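Local coordinates for putative hydrolase (Shewanella frigidimarina, PDB 3LHO), which probably acts as an iron(II)-dependent dioxygenase that decarboxylates 2-oxoadipate to give 2-hydroxyglutarate, at residues 198-203 and 207-212. Sequence-based numbering, arbitrary orientation.
Sequences GEVKGS and LLEQSS
Peptide groups meet in two pairs where Lys201 faces Gln210 as an antiparallel hydrogen-bonded pair: Lys201 N reaches Gln210 O nearly along its C=O axis (2.8 Å), while Gln210 N approaches Lys201 O in the carbonyl plane (2.9 Å). Each oxygen also takes a CA-H contact, Gln210 O from Val200 CA and Lys201 O from Glu209 CA (3.3 Å). The Glu209 carboxylate lies by the Ser203 backbone, its OE2 4.0 Å from Ser203 CA, and its OE1 is hydrogen-bonded to Tyr240. With CG beside its own backbone N (chi1 -69°), Glu209 brings CG to 3.6 Å from Ser203 N and CB to 4.0 Å from Val200 CG1. Cut back to an alanine, this residue would probably open a gap beside the Ser203 backbone and leave the Tyr240 hydroxyl without its carboxylate partner. Further along, Leu207 and Leu208 both face Ser203 in a G1 beta bulge, where the hydrogen bonds are weak; a side chain at Gly202 would collide with Leu208 O. Helix 179-188 covers Val200, Glu209 and Ser211 through Ile179 and Asn183. Strand 208-212 also pairs with strand 235-239, whose Glu235 binds nickel, and on the Lys201 face the nearest side-chain atom of Gln210 lies about 4 Å from that ion.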
loop_
_atom_site.group_PDB
_atom_site.type_symbol
_atom_site.label_atom_id
_atom_site.label_comp_id
_atom_site.label_asym_id
_atom_site.label_seq_id
_atom_site.Cartn_x
_atom_site.Cartn_y
_atom_site.Cartn_z
ATOM N N GLY A 198 19.018 -0.448 5.871
ATOM C CA GLY A 198 19.853 -0.374 4.657
ATOM C C GLY A 198 18.999 0.194 3.512
ATOM O O GLY A 198 17.768 0.121 3.568
ATOM N N GLU A 199 19.628 0.785 2.493
ATOM C CA GLU A 199 18.874 1.370 1.378
ATOM C C GLU A 199 18.194 0.287 0.526
ATOM O O GLU A 199 17.240 0.583 -0.182
ATOM C CB GLU A 199 19.772 2.159 0.446
ATOM C CG GLU A 199 20.226 3.501 0.908
ATOM C CD GLU A 199 20.813 4.302 -0.255
ATOM O OE1 GLU A 199 21.133 3.699 -1.307
ATOM O OE2 GLU A 199 20.915 5.534 -0.139
ATOM N N VAL A 200 18.747 -0.931 0.543
ATOM C CA VAL A 200 18.163 -2.082 -0.151
ATOM C C VAL A 200 17.844 -3.117 0.892
ATOM O O VAL A 200 18.704 -3.472 1.679
ATOM C CB VAL A 200 19.130 -2.733 -1.194
ATOM C CG1 VAL A 200 18.500 -3.969 -1.803
ATOM C CG2 VAL A 200 19.543 -1.739 -2.272
ATOM N N LYS A 201 16.597 -3.568 0.920
ATOM C CA LYS A 201 16.163 -4.636 1.805
ATOM C C LYS A 201 16.099 -5.920 0.985
ATOM O O LYS A 201 15.535 -5.938 -0.116
ATOM C CB LYS A 201 14.783 -4.325 2.404
ATOM C CG LYS A 201 14.795 -3.316 3.553
ATOM C CD LYS A 201 15.035 -1.872 3.097
ATOM C CE LYS A 201 14.679 -0.881 4.230
ATOM N NZ LYS A 201 15.164 0.519 3.994
ATOM N N GLY A 202 16.711 -6.978 1.505
ATOM C CA GLY A 202 16.758 -8.265 0.828
ATOM C C GLY A 202 17.946 -8.320 -0.098
ATOM O O GLY A 202 18.858 -7.500 -0.005
ATOM N N SER A 203 17.948 -9.303 -0.992
ATOM C CA SER A 203 19.146 -9.659 -1.741
ATOM C C SER A 203 18.735 -10.620 -2.839
ATOM O O SER A 203 17.635 -11.170 -2.773
ATOM C CB SER A 203 20.180 -10.345 -0.829
ATOM O OG SER A 203 19.694 -11.595 -0.339
ATOM N N LEU A 207 15.665 -13.741 -3.172
ATOM C CA LEU A 207 14.807 -13.659 -4.364
ATOM C C LEU A 207 13.964 -12.368 -4.489
ATOM O O LEU A 207 13.067 -12.278 -5.337
ATOM C CB LEU A 207 13.904 -14.882 -4.468
ATOM C CG LEU A 207 14.594 -16.235 -4.406
ATOM C CD1 LEU A 207 13.524 -17.310 -4.461
ATOM C CD2 LEU A 207 15.620 -16.420 -5.521
ATOM N N LEU A 208 14.278 -11.378 -3.664
ATOM C CA LEU A 208 13.523 -10.134 -3.620
ATOM C C LEU A 208 14.386 -9.011 -3.065
ATOM O O LEU A 208 15.019 -9.160 -2.019
ATOM C CB LEU A 208 12.237 -10.289 -2.778
ATOM C CG LEU A 208 11.357 -9.038 -2.607
ATOM C CD1 LEU A 208 10.849 -8.602 -3.959
ATOM C CD2 LEU A 208 10.158 -9.281 -1.651
ATOM N N GLU A 209 14.408 -7.884 -3.770
ATOM C CA GLU A 209 15.076 -6.681 -3.278
ATOM C C GLU A 209 14.111 -5.535 -3.354
ATOM O O GLU A 209 13.446 -5.385 -4.367
ATOM C CB GLU A 209 16.302 -6.337 -4.113
ATOM C CG GLU A 209 17.463 -7.299 -3.979
ATOM C CD GLU A 209 18.527 -7.077 -5.061
ATOM O OE1 GLU A 209 18.190 -6.962 -6.254
ATOM O OE2 GLU A 209 19.714 -7.007 -4.712
ATOM N N GLN A 210 14.042 -4.713 -2.306
ATOM C CA GLN A 210 13.142 -3.566 -2.293
ATOM C C GLN A 210 13.842 -2.345 -1.736
ATOM O O GLN A 210 14.775 -2.459 -0.939
ATOM C CB GLN A 210 11.864 -3.859 -1.486
ATOM C CG GLN A 210 10.967 -4.940 -2.083
ATOM C CD GLN A 210 9.687 -5.183 -1.282
ATOM O OE1 GLN A 210 9.729 -5.724 -0.188
ATOM N NE2 GLN A 210 8.554 -4.789 -1.833
ATOM N N SER A 211 13.405 -1.182 -2.200
ATOM C CA SER A 211 13.874 0.093 -1.687
ATOM C C SER A 211 12.692 1.041 -1.759
ATOM O O SER A 211 11.676 0.701 -2.376
ATOM C CB SER A 211 15.035 0.602 -2.552
ATOM O OG SER A 211 14.563 0.934 -3.840
ATOM N N SER A 212 12.785 2.179 -1.075
ATOM C CA SER A 212 11.712 3.167 -1.071
ATOM C C SER A 212 12.207 4.569 -0.813
ATOM O O SER A 212 13.233 4.784 -0.185
ATOM C CB SER A 212 10.614 2.836 -0.027
ATOM O OG SER A 212 11.146 2.616 1.278
HETATM O O HOH W 1 15.175 2.134 0.460
HETATM O O HOH W 2 12.452 -6.784 0.576
#